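Local coordinates for protein N2152 (Neocallimastix frontalis, PDB 5U22) that probably hydrolyses glycosidic bonds of rare arabinosyl substrates, as a polyspecific family 39 glycoside hydrolase of a rumen anaerobic fungus, at residues A[118-123]-A[165-170]; A[178-183]-A[206-211]. All coordinates share one frame; numbering follows the deposited sequence.

Contact 1. Residues A[118-123]-A[165-170]; sequences QTWFNE and KQTYDL
The ring of F121 carries L170 on one face: the methyl CD2 of L170 sits over its middle, 3.7 Å from the F121 ring centroid, a CH-pi contact. At the edge of the same ring, in its plane, lies CD1 of W120; F121 CE1 comes within 3.9 Å of T167 OG1, while F121 CZ reaches Q166 O at 3.4 Å from an oblique direction. The indole of W120 is met at its edge, where W120 NE1 donates to T167 OG1 at 3.0 Å, with the acceptor in the ring plane and the N-H···O angle 157°. That hydroxyl is also hydrogen-bonded to M163 O, one turn earlier in its own helix, so two partners fix its rotation. Helices 117-134 and 160-174 are neighbours in the outer layer of the TIM barrel and run roughly parallel, the axes of the two segments 11.4 Å apart at an angle of 29°; here W120 and F121 fill the space between them. W120 spans it because CG is anti to the backbone N (chi1 177°), which extends the indole across the gap toward T167; its ring also meets W114 and stands edge-to-face with W145. L170 packs further against I124 and R125 of helix 117-134.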
ATOM      1  N   GLN A 118      -3.345  -3.885 -32.625  1.00 16.13           N
ATOM      2  CA  GLN A 118      -2.260  -4.690 -33.173  1.00 14.14           C
ATOM      3  C   GLN A 118      -0.943  -4.379 -32.474  1.00 16.16           C
ATOM      4  O   GLN A 118      -0.244  -5.286 -32.012  1.00 15.87           O
ATOM      5  CB  GLN A 118      -2.155  -4.459 -34.679  1.00 16.77           C
ATOM      6  CG  GLN A 118      -3.402  -4.904 -35.437  1.00 17.78           C
ATOM      7  CD  GLN A 118      -4.374  -3.765 -35.718  1.00 18.90           C
ATOM      8  OE1 GLN A 118      -4.485  -2.819 -34.936  1.00 20.70           O
ATOM      9  NE2 GLN A 118      -5.093  -3.863 -36.838  1.00 15.50           N
ATOM     10  N   THR A 119      -0.589  -3.098 -32.385  1.00 14.56           N
ATOM     11  CA  THR A 119       0.661  -2.713 -31.726  1.00 17.82           C
ATOM     12  C   THR A 119       0.623  -3.016 -30.234  1.00 19.91           C
ATOM     13  O   THR A 119       1.617  -3.468 -29.659  1.00 16.87           O
ATOM     14  CB  THR A 119       0.935  -1.232 -31.967  1.00 18.40           C
ATOM     15  OG1 THR A 119       1.218  -1.035 -33.354  1.00 21.00           O
ATOM     16  CG2 THR A 119       2.131  -0.738 -31.137  1.00 17.36           C
ATOM     17  N   TRP A 120      -0.515  -2.766 -29.591  1.00 17.41           N
ATOM     18  CA  TRP A 120      -0.672  -3.137 -28.186  1.00 18.34           C
ATOM     19  C   TRP A 120      -0.329  -4.606 -27.962  1.00 17.39           C
ATOM     20  O   TRP A 120       0.434  -4.954 -27.052  1.00 16.71           O
ATOM     21  CB  TRP A 120      -2.102  -2.827 -27.756  1.00 21.63           C
ATOM     22  CG  TRP A 120      -2.501  -3.200 -26.351  1.00 19.80           C
ATOM     23  CD1 TRP A 120      -3.509  -4.054 -26.002  1.00 16.47           C
ATOM     24  CD2 TRP A 120      -1.962  -2.692 -25.121  1.00 16.72           C
ATOM     25  NE1 TRP A 120      -3.628  -4.118 -24.640  1.00 21.35           N
ATOM     26  CE2 TRP A 120      -2.689  -3.296 -24.070  1.00 17.95           C
ATOM     27  CE3 TRP A 120      -0.933  -1.798 -24.802  1.00 17.38           C
ATOM     28  CZ2 TRP A 120      -2.419  -3.037 -22.724  1.00 14.94           C
ATOM     29  CZ3 TRP A 120      -0.661  -1.538 -23.450  1.00 13.58           C
ATOM     30  CH2 TRP A 120      -1.409  -2.153 -22.432  1.00 17.17           C
ATOM     31  N   PHE A 121      -0.866  -5.483 -28.808  1.00 17.11           N
ATOM     32  CA  PHE A 121      -0.608  -6.907 -28.645  1.00 16.13           C
ATOM     33  C   PHE A 121       0.848  -7.248 -28.952  1.00 17.77           C
ATOM     34  O   PHE A 121       1.464  -8.052 -28.242  1.00 17.77           O
ATOM     35  CB  PHE A 121      -1.567  -7.703 -29.532  1.00 15.29           C
ATOM     36  CG  PHE A 121      -2.893  -8.026 -28.873  1.00 13.11           C
ATOM     37  CD1 PHE A 121      -3.411  -7.231 -27.862  1.00 20.18           C
ATOM     38  CD2 PHE A 121      -3.602  -9.159 -29.247  1.00 18.34           C
ATOM     39  CE1 PHE A 121      -4.627  -7.544 -27.254  1.00 18.93           C
ATOM     40  CE2 PHE A 121      -4.814  -9.485 -28.636  1.00 23.14           C
ATOM     41  CZ  PHE A 121      -5.323  -8.676 -27.641  1.00 17.05           C
ATOM     42  N   ASN A 122       1.418  -6.661 -30.010  1.00 16.42           N
ATOM     43  CA  ASN A 122       2.832  -6.897 -30.305  1.00 18.44           C
ATOM     44  C   ASN A 122       3.716  -6.492 -29.125  1.00 15.54           C
ATOM     45  O   ASN A 122       4.630  -7.227 -28.736  1.00 13.95           O
ATOM     46  CB  ASN A 122       3.239  -6.137 -31.568  1.00 16.51           C
ATOM     47  CG  ASN A 122       2.676  -6.765 -32.826  1.00 19.52           C
ATOM     48  OD1 ASN A 122       2.546  -7.988 -32.912  1.00 23.24           O
ATOM     49  ND2 ASN A 122       2.318  -5.928 -33.802  1.00 18.13           N
ATOM     50  N   GLU A 123       3.448  -5.327 -28.540  1.00 16.78           N
ATOM     51  CA  GLU A 123       4.253  -4.883 -27.405  1.00 16.39           C
ATOM     52  C   GLU A 123       4.092  -5.813 -26.209  1.00 17.78           C
ATOM     53  O   GLU A 123       5.075  -6.135 -25.536  1.00 16.53           O
ATOM     54  CB  GLU A 123       3.883  -3.449 -27.028  1.00 22.33           C
ATOM     55  CG  GLU A 123       4.356  -2.416 -28.032  1.00 18.71           C
ATOM     56  CD  GLU A 123       5.856  -2.413 -28.180  1.00 20.96           C
ATOM     57  OE1 GLU A 123       6.553  -2.451 -27.150  1.00 19.95           O
ATOM     58  OE2 GLU A 123       6.343  -2.379 -29.327  1.00 28.26           O
ATOM     59  N   LYS A 165     -11.253  -7.415 -22.085  1.00 13.91           N
ATOM     60  CA  LYS A 165     -11.545  -8.792 -22.468  1.00 17.03           C
ATOM     61  C   LYS A 165     -10.499  -9.333 -23.435  1.00 19.23           C
ATOM     62  O   LYS A 165      -9.991 -10.447 -23.264  1.00 17.69           O
ATOM     63  CB  LYS A 165     -12.937  -8.854 -23.094  1.00 17.30           C
ATOM     64  CG  LYS A 165     -13.269 -10.173 -23.782  1.00 20.25           C
ATOM     65  CD  LYS A 165     -13.253 -11.345 -22.817  1.00 26.69           C
ATOM     66  CE  LYS A 165     -13.803 -12.612 -23.482  1.00 23.09           C
ATOM     67  NZ  LYS A 165     -13.583 -13.806 -22.631  1.00 24.28           N
ATOM     68  N   GLN A 166     -10.162  -8.555 -24.462  1.00 21.08           N
ATOM     69  CA  GLN A 166      -9.249  -9.058 -25.481  1.00 17.84           C
ATOM     70  C   GLN A 166      -7.843  -9.223 -24.931  1.00 19.11           C
ATOM     71  O   GLN A 166      -7.146 -10.188 -25.268  1.00 18.32           O
ATOM     72  CB  GLN A 166      -9.261  -8.126 -26.696  1.00 16.57           C
ATOM     73  CG  GLN A 166     -10.574  -8.185 -27.500  1.00 16.18           C
ATOM     74  CD  GLN A 166     -10.711  -7.049 -28.510  1.00 20.59           C
ATOM     75  OE1 GLN A 166      -9.730  -6.634 -29.133  1.00 23.71           O
ATOM     76  NE2 GLN A 166     -11.931  -6.538 -28.670  1.00 20.37           N
ATOM     77  N   THR A 167      -7.406  -8.303 -24.076  1.00 17.14           N
ATOM     78  CA  THR A 167      -6.063  -8.421 -23.525  1.00 13.94           C
ATOM     79  C   THR A 167      -6.003  -9.540 -22.491  1.00 15.70           C
ATOM     80  O   THR A 167      -4.994 -10.249 -22.381  1.00 16.20           O
ATOM     81  CB  THR A 167      -5.634  -7.081 -22.919  1.00 13.99           C
ATOM     82  OG1 THR A 167      -5.796  -6.050 -23.901  1.00 16.25           O
ATOM     83  CG2 THR A 167      -4.190  -7.131 -22.484  1.00 16.93           C
ATOM     84  N   TYR A 168      -7.075  -9.695 -21.714  1.00 17.39           N
ATOM     85  CA  TYR A 168      -7.184 -10.795 -20.764  1.00 15.53           C
ATOM     86  C   TYR A 168      -7.037 -12.139 -21.469  1.00 17.39           C
ATOM     87  O   TYR A 168      -6.274 -13.008 -21.027  1.00 20.31           O
ATOM     88  CB  TYR A 168      -8.532 -10.688 -20.048  1.00 14.33           C
ATOM     89  CG  TYR A 168      -8.802 -11.665 -18.922  1.00 16.94           C
ATOM     90  CD1 TYR A 168      -9.157 -12.991 -19.179  1.00 21.29           C
ATOM     91  CD2 TYR A 168      -8.774 -11.241 -17.605  1.00 20.18           C
ATOM     92  CE1 TYR A 168      -9.430 -13.877 -18.136  1.00 19.07           C
ATOM     93  CE2 TYR A 168      -9.049 -12.112 -16.563  1.00 18.68           C
ATOM     94  CZ  TYR A 168      -9.370 -13.421 -16.832  1.00 20.99           C
ATOM     95  OH  TYR A 168      -9.646 -14.260 -15.782  1.00 24.26           O
ATOM     96  N   ASP A 169      -7.743 -12.320 -22.590  1.00 17.40           N
ATOM     97  CA  ASP A 169      -7.647 -13.583 -23.315  1.00 16.57           C
ATOM     98  C   ASP A 169      -6.239 -13.798 -23.835  1.00 16.40           C
ATOM     99  O   ASP A 169      -5.733 -14.928 -23.832  1.00 19.51           O
ATOM    100  CB  ASP A 169      -8.656 -13.620 -24.466  1.00 20.78           C
ATOM    101  CG  ASP A 169     -10.094 -13.721 -23.976  1.00 22.11           C
ATOM    102  OD1 ASP A 169     -10.289 -13.962 -22.772  1.00 24.86           O
ATOM    103  OD2 ASP A 169     -11.026 -13.551 -24.794  1.00 26.33           O
ATOM    104  N   LEU A 170      -5.590 -12.724 -24.291  1.00 17.31           N
ATOM    105  CA  LEU A 170      -4.204 -12.825 -24.729  1.00 16.26           C
ATOM    106  C   LEU A 170      -3.297 -13.284 -23.587  1.00 18.88           C
ATOM    107  O   LEU A 170      -2.489 -14.204 -23.751  1.00 17.55           O
ATOM    108  CB  LEU A 170      -3.739 -11.480 -25.292  1.00 15.40           C
ATOM    109  CG  LEU A 170      -2.225 -11.431 -25.550  1.00 20.59           C
ATOM    110  CD1 LEU A 170      -1.847 -12.387 -26.673  1.00 21.82           C
ATOM    111  CD2 LEU A 170      -1.769 -10.021 -25.858  1.00 16.25           C
TER

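Contact 2. Residues A[178-183]-A[206-211]; sequences EKIIGP and LPDIIA
I180 O takes two backbone N-H groups from segment 206-211, I209 N at 3.3 Å and, more weakly because the angle is poor, D208 N at 2.8 Å. Strands 180-183 and 209-211 are adjacent and parallel in the TIM barrel, joined through helix 190-202 in a beta-alpha-beta crossover. Their ladder continues with G182 N to I209 O at 3.2 Å and A211 N to G182 O, where the donor stands above the carbonyl plane. Ahead of the strand, D208 bends its carboxylate back across the gap: CG lies beside its own backbone N (chi1 -57°), and D208 OD2 accepts I180 N at 2.9 Å on its anti side, 22° out of the carboxylate plane. The other oxygen, OD1, forms a salt bridge with R172 of helix 160-174, so one side chain ties both strand starts to a barrel helix. Were D208 replaced by an alanine, I180 N would probably lose this acceptor and R172 its carboxylate mate. The aliphatic part of K179 crosses D208 at about a right angle, K179 CD resting 3.6 Å from D208 CB. I181 and I209 lie side by side on the same face of the sheet, and both touch Y140 and T243 of the flanking strands. The other branch of I181, CG2, meets A211 CB at 3.6 Å. After a cis peptide bond, the ring of P183 presents CD to I210 CD1, 3.8 Å away.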
ATOM      1  N   GLU A 178       0.376 -16.493 -14.685  1.00 18.52           N
ATOM      2  CA  GLU A 178       0.517 -15.209 -14.024  1.00 19.17           C
ATOM      3  C   GLU A 178      -0.852 -14.664 -13.633  1.00 18.04           C
ATOM      4  O   GLU A 178      -1.857 -14.914 -14.303  1.00 17.89           O
ATOM      5  CB  GLU A 178       1.252 -14.217 -14.933  1.00 20.37           C
ATOM      6  CG  GLU A 178       1.625 -12.901 -14.259  1.00 17.30           C
ATOM      7  CD  GLU A 178       2.489 -13.097 -13.022  1.00 19.83           C
ATOM      8  OE1 GLU A 178       3.737 -13.110 -13.161  1.00 18.81           O
ATOM      9  OE2 GLU A 178       1.920 -13.239 -11.911  1.00 19.20           O
ATOM     10  N   LYS A 179      -0.883 -13.930 -12.527  1.00 16.09           N
ATOM     11  CA  LYS A 179      -2.095 -13.234 -12.123  1.00 14.51           C
ATOM     12  C   LYS A 179      -2.390 -12.079 -13.069  1.00 17.42           C
ATOM     13  O   LYS A 179      -1.482 -11.455 -13.622  1.00 19.05           O
ATOM     14  CB  LYS A 179      -1.953 -12.697 -10.705  1.00 13.54           C
ATOM     15  CG  LYS A 179      -1.617 -13.767  -9.678  1.00 26.42           C
ATOM     16  CD  LYS A 179      -2.867 -14.510  -9.266  1.00 30.83           C
ATOM     17  CE  LYS A 179      -2.594 -15.461  -8.111  1.00 39.26           C
ATOM     18  NZ  LYS A 179      -1.734 -16.585  -8.538  1.00 36.12           N
ATOM     19  N   ILE A 180      -3.680 -11.793 -13.241  1.00 19.05           N
ATOM     20  CA  ILE A 180      -4.148 -10.642 -14.010  1.00 16.08           C
ATOM     21  C   ILE A 180      -4.796  -9.653 -13.049  1.00 15.00           C
ATOM     22  O   ILE A 180      -5.658 -10.027 -12.242  1.00 17.21           O
ATOM     23  CB  ILE A 180      -5.116 -11.066 -15.122  1.00 17.32           C
ATOM     24  CG1 ILE A 180      -4.383 -11.947 -16.141  1.00 16.25           C
ATOM     25  CG2 ILE A 180      -5.677  -9.836 -15.824  1.00 19.30           C
ATOM     26  CD1 ILE A 180      -5.303 -12.534 -17.231  1.00 20.00           C
ATOM     27  N   ILE A 181      -4.396  -8.385 -13.147  1.00 13.63           N
ATOM     28  CA  ILE A 181      -4.720  -7.360 -12.160  1.00 16.03           C
ATOM     29  C   ILE A 181      -5.507  -6.246 -12.833  1.00 16.08           C
ATOM     30  O   ILE A 181      -5.109  -5.756 -13.893  1.00 18.12           O
ATOM     31  CB  ILE A 181      -3.442  -6.778 -11.529  1.00 11.98           C
ATOM     32  CG1 ILE A 181      -2.644  -7.855 -10.802  1.00 17.77           C
ATOM     33  CG2 ILE A 181      -3.777  -5.619 -10.576  1.00 16.11           C
ATOM     34  CD1 ILE A 181      -1.237  -7.390 -10.437  1.00 18.23           C
ATOM     35  N   GLY A 182      -6.595  -5.817 -12.201  1.00 14.96           N
ATOM     36  CA  GLY A 182      -7.306  -4.641 -12.678  1.00 13.44           C
ATOM     37  C   GLY A 182      -8.630  -4.479 -11.967  1.00 14.32           C
ATOM     38  O   GLY A 182      -8.920  -5.220 -11.032  1.00 15.40           O
ATOM     39  N   PRO A 183      -9.461  -3.534 -12.418  1.00 15.08           N
ATOM     40  CA  PRO A 183      -9.309  -2.693 -13.609  1.00 17.09           C
ATOM     41  C   PRO A 183      -8.544  -1.395 -13.376  1.00 18.80           C
ATOM     42  O   PRO A 183      -8.436  -0.617 -14.313  1.00 18.59           O
ATOM     43  CB  PRO A 183     -10.755  -2.393 -13.984  1.00 14.54           C
ATOM     44  CG  PRO A 183     -11.441  -2.297 -12.662  1.00 18.67           C
ATOM     45  CD  PRO A 183     -10.747  -3.288 -11.739  1.00 16.40           C
ATOM     46  N   LEU A 206     -12.823 -12.063 -15.188  1.00 21.94           N
ATOM     47  CA  LEU A 206     -12.604 -11.485 -13.868  1.00 16.36           C
ATOM     48  C   LEU A 206     -11.113 -11.440 -13.560  1.00 19.01           C
ATOM     49  O   LEU A 206     -10.406 -12.431 -13.782  1.00 20.31           O
ATOM     50  CB  LEU A 206     -13.322 -12.293 -12.789  1.00 18.56           C
ATOM     51  CG  LEU A 206     -14.848 -12.208 -12.705  1.00 19.93           C
ATOM     52  CD1 LEU A 206     -15.378 -13.314 -11.819  1.00 21.90           C
ATOM     53  CD2 LEU A 206     -15.277 -10.850 -12.158  1.00 22.88           C
ATOM     54  N   PRO A 207     -10.604 -10.326 -13.032  1.00 18.38           N
ATOM     55  CA  PRO A 207      -9.202 -10.297 -12.610  1.00 20.35           C
ATOM     56  C   PRO A 207      -8.962 -11.287 -11.478  1.00 16.74           C
ATOM     57  O   PRO A 207      -9.871 -11.638 -10.721  1.00 19.02           O
ATOM     58  CB  PRO A 207      -8.998  -8.847 -12.145  1.00 15.57           C
ATOM     59  CG  PRO A 207     -10.351  -8.382 -11.741  1.00 17.42           C
ATOM     60  CD  PRO A 207     -11.340  -9.113 -12.640  1.00 18.36           C
ATOM     61  N   ASP A 208      -7.721 -11.755 -11.380  1.00 15.94           N
ATOM     62  CA  ASP A 208      -7.343 -12.536 -10.208  1.00 16.82           C
ATOM     63  C   ASP A 208      -7.173 -11.655  -8.983  1.00 19.52           C
ATOM     64  O   ASP A 208      -7.438 -12.096  -7.858  1.00 19.54           O
ATOM     65  CB  ASP A 208      -6.054 -13.286 -10.482  1.00 16.99           C
ATOM     66  CG  ASP A 208      -6.167 -14.163 -11.682  1.00 21.10           C
ATOM     67  OD1 ASP A 208      -7.153 -14.931 -11.743  1.00 17.90           O
ATOM     68  OD2 ASP A 208      -5.299 -14.056 -12.568  1.00 17.77           O
ATOM     69  N   ILE A 209      -6.716 -10.421  -9.184  1.00 16.41           N
ATOM     70  CA  ILE A 209      -6.504  -9.451  -8.119  1.00 15.40           C
ATOM     71  C   ILE A 209      -7.221  -8.174  -8.540  1.00 14.89           C
ATOM     72  O   ILE A 209      -6.933  -7.624  -9.613  1.00 14.78           O
ATOM     73  CB  ILE A 209      -5.005  -9.177  -7.877  1.00 19.29           C
ATOM     74  CG1 ILE A 209      -4.225 -10.491  -7.723  1.00 16.97           C
ATOM     75  CG2 ILE A 209      -4.818  -8.296  -6.643  1.00 15.93           C
ATOM     76  CD1 ILE A 209      -2.700 -10.316  -7.721  1.00 22.38           C
ATOM     77  N   ILE A 210      -8.167  -7.717  -7.713  1.00 15.34           N
ATOM     78  CA  ILE A 210      -8.941  -6.517  -8.014  1.00 15.95           C
ATOM     79  C   ILE A 210      -8.118  -5.297  -7.623  1.00 17.22           C
ATOM     80  O   ILE A 210      -7.454  -5.284  -6.582  1.00 15.85           O
ATOM     81  CB  ILE A 210     -10.299  -6.551  -7.285  1.00 19.17           C
ATOM     82  CG1 ILE A 210     -11.277  -5.527  -7.873  1.00 16.23           C
ATOM     83  CG2 ILE A 210     -10.132  -6.328  -5.779  1.00 14.25           C
ATOM     84  CD1 ILE A 210     -11.823  -5.944  -9.244  1.00 19.33           C
ATOM     85  N   ALA A 211      -8.140  -4.266  -8.463  1.00 15.82           N
ATOM     86  CA  ALA A 211      -7.279  -3.113  -8.265  1.00 13.87           C
ATOM     87  C   ALA A 211      -8.058  -1.825  -8.471  1.00 13.34           C
ATOM     88  O   ALA A 211      -8.809  -1.692  -9.443  1.00 15.51           O
ATOM     89  CB  ALA A 211      -6.093  -3.131  -9.248  1.00 16.98           C
TER

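Overall arrangement
After the first barrel strands, 66-70 and 98-102, the chain forms helix 117-134, passes through strand 139-143 and returns to the outside of the barrel in helix 160-174, where contact 1 closes a loop of 41 intervening residues. Strand 180-185 follows directly, and after helix 190-202 contact 2 closes a shorter loop of 22. The two contacts therefore stand in series, neither enclosing nor crossing the other, with centres 15 Å apart. Contact 1 joins two helices of the outer layer; contact 2 joins two strands of the inner wall. Y168 connects the layers: its OH probably hydrogen-bonds to L206 O, and its ring packs on I180.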